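Local coordinates for protein amino Transferase (Eubacterium rectale, PDB 3ELE) that probably transfers amino groups between amino acids and keto acids, using bound pyridoxal-5'-phosphate as cofactor, at residues Asp199-Lys204 with Ile212-Asp217; Val149-Asp154 with Phe162-Glu167; Glu192-Leu197 with Thr234-Asn239. All coordinates share one frame; numbering follows the deposited sequence.

Overall arrangement
From the N terminus, contact 2 closes first: strand 147-151, outermost in this chain's sheet, runs into a loop, and helix 162-167 folds back over the strand's end. The chain then passes through strand 173-178 into helix 191-208, whose early turns make contact 3 with the loop 234-239. Nested inside that longer loop is contact 1, where later turns of the same helix meet strand 213-217. Contacts 1 and 3 lie about 7 Å apart between centres, and contact 2 is about 13 Å from contact 1. Leu165 against Leu197 and Leu200, with a salt bridge between Glu166 and Lys203, ties helix 162-167 to helix 191-208 beside the seven-stranded sheet.

Contact 1: Asp199-Lys204 with Ile212-Asp217; sequences DLLEKK and IFIIAD. With PLP (pyridoxal-5'-phosphate), chain E.
The helical turn 199-204 approaches the start of strand 213-217 at one end, where the CA atoms of Leu201 and Ile212 come within 6.3 Å of each other; from there the strand runs on away from the helix, toward the cofactor. The gap is bridged mainly by apolar side chains. Leu201 reaches across with both methyl groups: CD1 lies 3.8 Å from CG1 of Ile214, while CD2 meets CG2 of Ile212 at 4.1 Å. Its CG stands anti to the carbonyl carbon (chi1 -63°), and the fork beyond it divides between Ile212, just before the strand, and Ile214, on it. Leu201 crosses each of them at about a right angle; one methyl meets the CG1 methylene of Ile214, the other the branch methyl CG2 of Ile212.

Strand 173-178, helix 191-208 and strand 213-217 form a beta-alpha-beta unit of the large domain of a class I/II aminotransferase, and this contact packs the connecting helix on the second strand. Ile212 also extends CD1 to the helix, 3.8 Å from CB of Lys204. Beyond that atom the lysine chain bends at chi2 and chi3 and leads away from the strand, and its NZ forms a salt bridge with Glu207. Val176 of the neighbouring strand touches both Leu201 and Ile212, adding a further apolar surface to the buried layer.

At the far end of the strand Asp217 turns to pyridoxal-5'-phosphate. With its CG anti to the backbone N (chi1 -171°), OD2 lies 2.7 Å from the pyridine N1 of the cofactor, and the same oxygen is hydrogen-bonded to Tyr137. A carboxylate in this place would favour a protonated pyridine nitrogen, as in related PLP-dependent aminotransferases.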
loop_
_atom_site.group_PDB
_atom_site.type_symbol
_atom_site.label_atom_id
_atom_site.label_comp_id
_atom_site.label_asym_id
_atom_site.label_seq_id
_atom_site.Cartn_x
_atom_site.Cartn_y
_atom_site.Cartn_z
ATOM N N ASP A 199 -18.373 6.459 -27.324
ATOM C CA ASP A 199 -18.433 7.334 -28.515
ATOM C C ASP A 199 -18.129 8.799 -28.187
ATOM O O ASP A 199 -17.407 9.451 -28.930
ATOM C CB ASP A 199 -19.798 7.256 -29.218
ATOM C CG ASP A 199 -20.107 5.869 -29.784
ATOM O OD1 ASP A 199 -19.174 5.063 -30.032
ATOM O OD2 ASP A 199 -21.308 5.598 -29.992
ATOM N N LEU A 200 -18.676 9.294 -27.080
ATOM C CA LEU A 200 -18.464 10.671 -26.623
ATOM C C LEU A 200 -16.991 10.939 -26.320
ATOM O O LEU A 200 -16.426 11.917 -26.807
ATOM C CB LEU A 200 -19.321 10.975 -25.376
ATOM C CG LEU A 200 -19.208 12.361 -24.710
ATOM C CD1 LEU A 200 -19.569 13.501 -25.668
ATOM C CD2 LEU A 200 -20.072 12.377 -23.440
ATOM N N LEU A 201 -16.384 10.066 -25.522
ATOM C CA LEU A 201 -14.980 10.211 -25.122
ATOM C C LEU A 201 -14.003 10.038 -26.272
ATOM O O LEU A 201 -13.002 10.772 -26.343
ATOM C CB LEU A 201 -14.650 9.289 -23.940
ATOM C CG LEU A 201 -15.407 9.542 -22.628
ATOM C CD1 LEU A 201 -14.786 8.664 -21.529
ATOM C CD2 LEU A 201 -15.383 10.993 -22.217
ATOM N N GLU A 202 -14.287 9.100 -27.175
ATOM C CA GLU A 202 -13.483 8.944 -28.407
ATOM C C GLU A 202 -13.512 10.254 -29.236
ATOM O O GLU A 202 -12.469 10.717 -29.707
ATOM C CB GLU A 202 -14.003 7.764 -29.245
ATOM C CG GLU A 202 -13.230 7.462 -30.537
ATOM C CD GLU A 202 -14.012 6.541 -31.497
ATOM O OE1 GLU A 202 -14.780 5.665 -31.023
ATOM O OE2 GLU A 202 -13.863 6.701 -32.726
ATOM N N LYS A 203 -14.708 10.819 -29.416
ATOM C CA LYS A 203 -14.911 12.087 -30.146
ATOM C C LYS A 203 -14.177 13.249 -29.454
ATOM O O LYS A 203 -13.443 13.975 -30.119
ATOM C CB LYS A 203 -16.421 12.376 -30.308
ATOM C CG LYS A 203 -16.848 13.776 -30.757
ATOM C CD LYS A 203 -18.369 13.968 -30.577
ATOM C CE LYS A 203 -18.754 15.378 -30.108
ATOM N NZ LYS A 203 -20.139 15.383 -29.528
ATOM N N LYS A 204 -14.370 13.409 -28.134
ATOM C CA LYS A 204 -13.678 14.487 -27.369
ATOM C C LYS A 204 -12.157 14.295 -27.272
ATOM O O LYS A 204 -11.431 15.288 -27.224
ATOM C CB LYS A 204 -14.274 14.686 -25.978
ATOM C CG LYS A 204 -15.762 15.084 -25.941
ATOM C CD LYS A 204 -16.092 16.438 -26.571
ATOM C CE LYS A 204 -15.506 17.601 -25.836
ATOM N NZ LYS A 204 -16.068 18.886 -26.375
ATOM N N ILE A 212 -8.700 10.549 -23.379
ATOM C CA ILE A 212 -9.449 10.728 -22.123
ATOM C C ILE A 212 -9.685 9.287 -21.706
ATOM O O ILE A 212 -10.396 8.548 -22.395
ATOM C CB ILE A 212 -10.793 11.456 -22.295
ATOM C CG1 ILE A 212 -10.594 12.855 -22.881
ATOM C CG2 ILE A 212 -11.532 11.560 -20.942
ATOM C CD1 ILE A 212 -11.876 13.521 -23.331
ATOM N N PHE A 213 -9.069 8.875 -20.607
ATOM C CA PHE A 213 -9.243 7.512 -20.110
ATOM C C PHE A 213 -10.563 7.275 -19.421
ATOM O O PHE A 213 -11.166 8.203 -18.910
ATOM C CB PHE A 213 -8.101 7.121 -19.166
ATOM C CG PHE A 213 -6.853 6.842 -19.890
ATOM C CD1 PHE A 213 -6.003 7.886 -20.270
ATOM C CD2 PHE A 213 -6.559 5.536 -20.294
ATOM C CE1 PHE A 213 -4.861 7.620 -21.012
ATOM C CE2 PHE A 213 -5.425 5.264 -21.026
ATOM C CZ PHE A 213 -4.579 6.298 -21.381
ATOM N N ILE A 214 -11.029 6.030 -19.478
ATOM C CA ILE A 214 -12.121 5.557 -18.634
ATOM C C ILE A 214 -11.353 4.861 -17.506
ATOM O O ILE A 214 -10.481 4.046 -17.776
ATOM C CB ILE A 214 -13.054 4.528 -19.311
ATOM C CG1 ILE A 214 -14.006 5.207 -20.285
ATOM C CG2 ILE A 214 -13.928 3.768 -18.264
ATOM C CD1 ILE A 214 -14.971 4.225 -21.037
ATOM N N ILE A 215 -11.620 5.246 -16.260
ATOM C CA ILE A 215 -11.064 4.580 -15.081
ATOM C C ILE A 215 -12.269 3.852 -14.529
ATOM O O ILE A 215 -13.158 4.495 -13.989
ATOM C CB ILE A 215 -10.432 5.568 -14.064
ATOM C CG1 ILE A 215 -9.308 6.364 -14.715
ATOM C CG2 ILE A 215 -9.894 4.843 -12.839
ATOM C CD1 ILE A 215 -9.761 7.684 -15.312
ATOM N N ALA A 216 -12.308 2.523 -14.720
ATOM C CA ALA A 216 -13.412 1.668 -14.321
ATOM C C ALA A 216 -13.168 1.074 -12.945
ATOM O O ALA A 216 -12.338 0.173 -12.800
ATOM C CB ALA A 216 -13.624 0.535 -15.361
ATOM N N ASP A 217 -13.935 1.548 -11.958
ATOM C CA ASP A 217 -13.850 1.118 -10.557
ATOM C C ASP A 217 -14.841 -0.022 -10.398
ATOM O O ASP A 217 -16.024 0.214 -10.138
ATOM C CB ASP A 217 -14.190 2.306 -9.639
ATOM C CG ASP A 217 -13.930 2.035 -8.192
ATOM O OD1 ASP A 217 -13.212 1.075 -7.877
ATOM O OD2 ASP A 217 -14.416 2.829 -7.368
HETATM N N1 PLP E . -14.632 1.760 -4.916
HETATM C C2 PLP E . -15.925 1.793 -4.387
HETATM C C2A PLP E . -17.035 2.364 -5.209
HETATM C C3 PLP E . -16.182 1.265 -3.105
HETATM O O3 PLP E . -17.454 1.278 -2.585
HETATM C C4 PLP E . -15.127 0.736 -2.327
HETATM C C4A PLP E . -15.393 0.614 -0.837
HETATM O O4A PLP E . -15.202 1.579 -0.096
HETATM C C5 PLP E . -13.815 0.713 -2.891
HETATM C C6 PLP E . -13.579 1.233 -4.188
HETATM C C5A PLP E . -12.606 0.199 -2.137
HETATM O O4P PLP E . -12.349 -1.154 -2.345
HETATM P P PLP E . -11.002 -1.760 -1.700
HETATM O O1P PLP E . -10.447 -2.829 -2.596
HETATM O O2P PLP E . -11.341 -2.429 -0.399
HETATM O O3P PLP E . -9.966 -0.709 -1.469
#

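Contact 2: Val149-Asp154 with Phe162-Glu167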
loop_
_atom_site.group_PDB
_atom_site.type_symbol
_atom_site.label_atom_id
_atom_site.label_comp_id
_atom_site.label_asym_id
_atom_site.label_seq_id
_atom_site.Cartn_x
_atom_site.Cartn_y
_atom_site.Cartn_z
ATOM N N VAL A 149 -14.147 16.862 -10.962
ATOM C CA VAL A 149 -15.272 17.554 -11.606
ATOM C C VAL A 149 -16.458 16.591 -11.504
ATOM O O VAL A 149 -16.355 15.459 -11.937
ATOM C CB VAL A 149 -14.912 17.885 -13.064
ATOM C CG1 VAL A 149 -16.115 18.449 -13.843
ATOM C CG2 VAL A 149 -13.794 18.858 -13.062
ATOM N N GLU A 150 -17.555 17.035 -10.889
ATOM C CA GLU A 150 -18.757 16.227 -10.709
ATOM C C GLU A 150 -19.768 16.467 -11.801
ATOM O O GLU A 150 -20.095 17.622 -12.067
ATOM C CB GLU A 150 -19.461 16.574 -9.393
ATOM C CG GLU A 150 -18.629 16.339 -8.159
ATOM C CD GLU A 150 -19.349 16.680 -6.855
ATOM O OE1 GLU A 150 -20.578 16.912 -6.851
ATOM O OE2 GLU A 150 -18.666 16.661 -5.810
ATOM N N VAL A 151 -20.273 15.382 -12.406
ATOM C CA VAL A 151 -21.399 15.483 -13.332
ATOM C C VAL A 151 -22.665 15.306 -12.468
ATOM O O VAL A 151 -22.752 14.310 -11.707
ATOM C CB VAL A 151 -21.358 14.461 -14.466
ATOM C CG1 VAL A 151 -22.605 14.612 -15.360
ATOM C CG2 VAL A 151 -20.090 14.634 -15.282
ATOM N N PRO A 152 -23.622 16.277 -12.521
ATOM C CA PRO A 152 -24.890 16.125 -11.772
ATOM C C PRO A 152 -25.642 14.827 -12.101
ATOM O O PRO A 152 -25.622 14.366 -13.251
ATOM C CB PRO A 152 -25.711 17.345 -12.195
ATOM C CG PRO A 152 -24.716 18.333 -12.593
ATOM C CD PRO A 152 -23.576 17.582 -13.210
ATOM N N ALA A 153 -26.297 14.268 -11.093
ATOM C CA ALA A 153 -26.955 12.976 -11.222
ATOM C C ALA A 153 -28.134 12.935 -12.208
ATOM O O ALA A 153 -28.847 13.930 -12.402
ATOM C CB ALA A 153 -27.429 12.457 -9.834
ATOM N N ASP A 154 -28.261 11.776 -12.857
ATOM C CA ASP A 154 -29.427 11.411 -13.637
ATOM C C ASP A 154 -30.288 10.759 -12.559
ATOM O O ASP A 154 -30.150 9.575 -12.277
ATOM C CB ASP A 154 -29.070 10.402 -14.733
ATOM C CG ASP A 154 -30.276 9.677 -15.299
ATOM O OD1 ASP A 154 -31.395 10.227 -15.242
ATOM O OD2 ASP A 154 -30.101 8.532 -15.783
ATOM N N PHE A 162 -25.553 12.620 -20.417
ATOM C CA PHE A 162 -24.515 12.872 -21.436
ATOM C C PHE A 162 -24.332 14.324 -21.845
ATOM O O PHE A 162 -23.213 14.703 -22.192
ATOM C CB PHE A 162 -24.686 11.966 -22.658
ATOM C CG PHE A 162 -24.428 10.520 -22.356
ATOM C CD1 PHE A 162 -23.117 10.073 -22.101
ATOM C CD2 PHE A 162 -25.485 9.609 -22.260
ATOM C CE1 PHE A 162 -22.859 8.743 -21.787
ATOM C CE2 PHE A 162 -25.238 8.272 -21.942
ATOM C CZ PHE A 162 -23.926 7.834 -21.711
ATOM N N ASP A 163 -25.401 15.125 -21.789
ATOM C CA ASP A 163 -25.308 16.574 -22.065
ATOM C C ASP A 163 -24.436 17.262 -20.999
ATOM O O ASP A 163 -23.466 17.976 -21.343
ATOM C CB ASP A 163 -26.700 17.230 -22.151
ATOM C CG ASP A 163 -27.462 16.871 -23.452
ATOM O OD1 ASP A 163 -26.937 16.125 -24.304
ATOM O OD2 ASP A 163 -28.603 17.359 -23.632
ATOM N N ALA A 164 -24.765 16.997 -19.728
ATOM C CA ALA A 164 -24.021 17.514 -18.575
ATOM C C ALA A 164 -22.566 17.034 -18.639
ATOM O O ALA A 164 -21.658 17.841 -18.477
ATOM C CB ALA A 164 -24.675 17.067 -17.239
ATOM N N LEU A 165 -22.345 15.749 -18.945
ATOM C CA LEU A 165 -20.978 15.200 -19.041
ATOM C C LEU A 165 -20.178 15.895 -20.129
ATOM O O LEU A 165 -19.092 16.380 -19.844
ATOM C CB LEU A 165 -20.944 13.680 -19.264
ATOM C CG LEU A 165 -19.588 13.001 -19.557
ATOM C CD1 LEU A 165 -18.484 13.402 -18.542
ATOM C CD2 LEU A 165 -19.768 11.490 -19.631
ATOM N N GLU A 166 -20.728 15.939 -21.348
ATOM C CA GLU A 166 -20.067 16.565 -22.499
ATOM C C GLU A 166 -19.670 18.023 -22.240
ATOM O O GLU A 166 -18.599 18.464 -22.667
ATOM C CB GLU A 166 -20.959 16.479 -23.751
ATOM C CG GLU A 166 -20.272 17.021 -25.012
ATOM C CD GLU A 166 -20.983 16.723 -26.315
ATOM O OE1 GLU A 166 -22.071 16.113 -26.315
ATOM O OE2 GLU A 166 -20.421 17.113 -27.359
ATOM N N GLU A 167 -20.551 18.752 -21.557
ATOM C CA GLU A 167 -20.339 20.161 -21.190
ATOM C C GLU A 167 -19.162 20.341 -20.208
ATOM O O GLU A 167 -18.488 21.367 -20.242
ATOM C CB GLU A 167 -21.644 20.739 -20.615
ATOM C CG GLU A 167 -21.677 22.245 -20.403
ATOM C CD GLU A 167 -22.972 22.749 -19.736
ATOM O OE1 GLU A 167 -23.941 21.968 -19.536
ATOM O OE2 GLU A 167 -23.012 23.957 -19.406
#
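Val151, the last residue of its strand, points its CB at helix 162-167 and carries most of the contact with Ala164 and Leu165. From CB the side chain divides into two methyl groups, each with its own part of the helix to meet. CG1, anti to the backbone N (chi1 178°), is directed at the helix backbone: it lies 3.7 Å from CB of Ala164 and also rests 3.8 Å from the amide N of Leu165, packing against the link between the two residues. CG2 takes the other direction, anti to the carbonyl carbon, and lies against Leu165. There it is 3.9 Å from the leucine CA and 3.8 Å from the methyl CD1, while CB of the same leucine is a little farther off at 4.2 Å. The two methyls thus meet consecutive helix residues, and the small alanine probably helps the helix backbone come close to the strand: the CA atoms of Val151 and Leu165 are 5.7 Å apart.

Leu165 meets the valine at a slant, CD1 being the methyl on the valine side. Pro152, just past the strand, adds a looser touch from its ring, CD lying 4.2 Å from CB of Ala164 near the surface.

The strand 147-151 is the outermost on this side of the mixed sheet within the chain, paired in parallel with strand 126-130. Ile128 of that strand touches both Val151 and Leu165, continuing the apolar layer inward over the sheet. Helix 162-167 also packs against helix 191-208, with Phe162 on Thr193 and Lys196 and Leu165 on Leu197.

Contact 3: Glu192-Leu197 with Thr234-Asn239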
loop_
_atom_site.group_PDB
_atom_site.type_symbol
_atom_site.label_atom_id
_atom_site.label_comp_id
_atom_site.label_asym_id
_atom_site.label_seq_id
_atom_site.Cartn_x
_atom_site.Cartn_y
_atom_site.Cartn_z
ATOM N N GLU A 192 -25.811 0.204 -23.730
ATOM C CA GLU A 192 -26.127 1.446 -24.428
ATOM C C GLU A 192 -25.410 2.641 -23.773
ATOM O O GLU A 192 -24.798 3.446 -24.472
ATOM C CB GLU A 192 -27.648 1.650 -24.506
ATOM C CG GLU A 192 -28.096 2.881 -25.281
ATOM C CD GLU A 192 -29.612 2.999 -25.390
ATOM O OE1 GLU A 192 -30.322 1.964 -25.415
ATOM O OE2 GLU A 192 -30.097 4.146 -25.473
ATOM N N THR A 193 -25.474 2.727 -22.447
ATOM C CA THR A 193 -24.785 3.787 -21.689
ATOM C C THR A 193 -23.264 3.728 -21.899
ATOM O O THR A 193 -22.637 4.756 -22.164
ATOM C CB THR A 193 -25.134 3.697 -20.196
ATOM O OG1 THR A 193 -26.527 3.960 -20.047
ATOM C CG2 THR A 193 -24.354 4.686 -19.365
ATOM N N ILE A 194 -22.700 2.517 -21.825
ATOM C CA ILE A 194 -21.269 2.288 -22.033
ATOM C C ILE A 194 -20.867 2.653 -23.480
ATOM O O ILE A 194 -19.817 3.268 -23.669
ATOM C CB ILE A 194 -20.839 0.826 -21.635
ATOM C CG1 ILE A 194 -21.097 0.540 -20.122
ATOM C CG2 ILE A 194 -19.368 0.551 -22.005
ATOM C CD1 ILE A 194 -20.324 1.460 -19.108
ATOM N N LYS A 195 -21.707 2.316 -24.471
ATOM C CA LYS A 195 -21.455 2.662 -25.890
ATOM C C LYS A 195 -21.513 4.182 -26.141
ATOM O O LYS A 195 -20.636 4.707 -26.813
ATOM C CB LYS A 195 -22.421 1.937 -26.845
ATOM C CG LYS A 195 -22.132 0.445 -27.008
ATOM C CD LYS A 195 -23.299 -0.338 -27.602
ATOM C CE LYS A 195 -23.608 0.003 -29.037
ATOM N NZ LYS A 195 -24.790 -0.801 -29.551
ATOM N N LYS A 196 -22.532 4.869 -25.613
ATOM C CA LYS A 196 -22.642 6.349 -25.771
ATOM C C LYS A 196 -21.452 7.068 -25.129
ATOM O O LYS A 196 -20.931 8.021 -25.701
ATOM C CB LYS A 196 -23.949 6.916 -25.196
ATOM C CG LYS A 196 -25.202 6.537 -25.969
ATOM C CD LYS A 196 -26.476 7.264 -25.461
ATOM C CE LYS A 196 -26.451 8.778 -25.830
ATOM N NZ LYS A 196 -27.759 9.507 -25.685
ATOM N N LEU A 197 -21.049 6.597 -23.940
ATOM C CA LEU A 197 -19.879 7.108 -23.209
ATOM C C LEU A 197 -18.629 6.938 -24.036
ATOM O O LEU A 197 -17.846 7.877 -24.176
ATOM C CB LEU A 197 -19.671 6.354 -21.883
ATOM C CG LEU A 197 -18.497 6.783 -20.993
ATOM C CD1 LEU A 197 -18.776 8.147 -20.443
ATOM C CD2 LEU A 197 -18.284 5.769 -19.870
ATOM N N THR A 234 -13.460 -2.519 -21.520
ATOM C CA THR A 234 -12.281 -2.518 -22.407
ATOM C C THR A 234 -12.641 -2.909 -23.827
ATOM O O THR A 234 -11.962 -2.494 -24.768
ATOM C CB THR A 234 -11.129 -3.431 -21.884
ATOM O OG1 THR A 234 -11.521 -4.809 -21.944
ATOM C CG2 THR A 234 -10.730 -3.024 -20.429
ATOM N N LYS A 235 -13.718 -3.701 -23.961
ATOM C CA LYS A 235 -14.234 -4.117 -25.259
ATOM C C LYS A 235 -14.924 -3.011 -26.043
ATOM O O LYS A 235 -15.091 -3.153 -27.255
ATOM C CB LYS A 235 -15.219 -5.272 -25.104
ATOM C CG LYS A 235 -14.620 -6.489 -24.413
ATOM C CD LYS A 235 -15.291 -7.805 -24.883
ATOM C CE LYS A 235 -16.774 -7.843 -24.630
ATOM N NZ LYS A 235 -17.335 -9.199 -24.923
ATOM N N TYR A 236 -15.357 -1.957 -25.345
ATOM C CA TYR A 236 -16.091 -0.819 -25.923
ATOM C C TYR A 236 -15.249 0.446 -26.125
ATOM O O TYR A 236 -15.564 1.273 -26.984
ATOM C CB TYR A 236 -17.289 -0.505 -25.009
ATOM C CG TYR A 236 -18.278 -1.653 -24.916
ATOM C CD1 TYR A 236 -18.120 -2.669 -23.956
ATOM C CD2 TYR A 236 -19.368 -1.740 -25.803
ATOM C CE1 TYR A 236 -19.022 -3.744 -23.873
ATOM C CE2 TYR A 236 -20.273 -2.816 -25.736
ATOM C CZ TYR A 236 -20.094 -3.807 -24.767
ATOM O OH TYR A 236 -20.970 -4.860 -24.706
ATOM N N TYR A 237 -14.210 0.609 -25.302
ATOM C CA TYR A 237 -13.357 1.764 -25.325
ATOM C C TYR A 237 -11.897 1.317 -25.152
ATOM O O TYR A 237 -11.555 0.616 -24.194
ATOM C CB TYR A 237 -13.802 2.729 -24.217
ATOM C CG TYR A 237 -13.179 4.102 -24.331
ATOM C CD1 TYR A 237 -13.514 4.946 -25.391
ATOM C CD2 TYR A 237 -12.283 4.576 -23.372
ATOM C CE1 TYR A 237 -12.950 6.222 -25.521
ATOM C CE2 TYR A 237 -11.704 5.864 -23.502
ATOM C CZ TYR A 237 -12.048 6.676 -24.571
ATOM O OH TYR A 237 -11.497 7.926 -24.709
ATOM N N ASP A 238 -11.051 1.724 -26.090
ATOM C CA ASP A 238 -9.646 1.309 -26.097
ATOM C C ASP A 238 -8.871 1.790 -24.866
ATOM O O ASP A 238 -8.303 0.971 -24.142
ATOM C CB ASP A 238 -8.966 1.745 -27.401
ATOM C CG ASP A 238 -9.376 0.904 -28.602
ATOM O OD1 ASP A 238 -9.999 -0.176 -28.461
ATOM O OD2 ASP A 238 -9.039 1.327 -29.712
ATOM N N ASN A 239 -8.932 3.093 -24.604
ATOM C CA ASN A 239 -8.249 3.726 -23.450
ATOM C C ASN A 239 -9.042 3.571 -22.148
ATOM O O ASN A 239 -9.594 4.506 -21.612
ATOM C CB ASN A 239 -7.910 5.191 -23.776
ATOM C CG ASN A 239 -6.853 5.310 -24.863
ATOM O OD1 ASN A 239 -5.796 4.708 -24.763
ATOM N ND2 ASN A 239 -7.131 6.097 -25.890
#
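Apolar contacts join Ile194 and Lys195 of the helix to Tyr236 in the loop that leads from strand 213-217 toward strand 240-245. The branch methyl CG2 of Ile194 lies at the root of the tyrosine, 3.8 Å from its CB and equally 3.8 Å from CG, with CD1 of the ring slightly beyond at 4.0 Å. The isoleucine places this methyl there by keeping CG2 anti to its backbone N, while CG1 continues away from the loop. The two side chains cross at about a right angle.

Aliphatic methylene against aromatic ring makes up the second kind of interaction. CG of Lys195 approaches the ring obliquely, 3.7 Å from CD2 and 4.0 Å from CE2 of Tyr236. Both residues approach from the same side of the ring plane, the isoleucine by CB and CG, the lysine by CD2 and CE2. It is the hydrocarbon part of the lysine that does the touching.

Polar interactions involve partners outside the packed pair. Tyr236 OH is hydrogen-bonded to Glu191, at the start of the same helix, which probably helps hold the far end of the ring as the helix residues pack near its base. Next along the loop, Tyr237 OH is hydrogen-bonded to Ile212 O, just before strand 213-217.

The tyrosine therefore serves in two ways: its carbon skeleton packs on the helix in a partly buried setting, and its hydroxyl is held by a carboxylate, probably giving the ring a more definite orientation than dispersion contacts by themselves would provide.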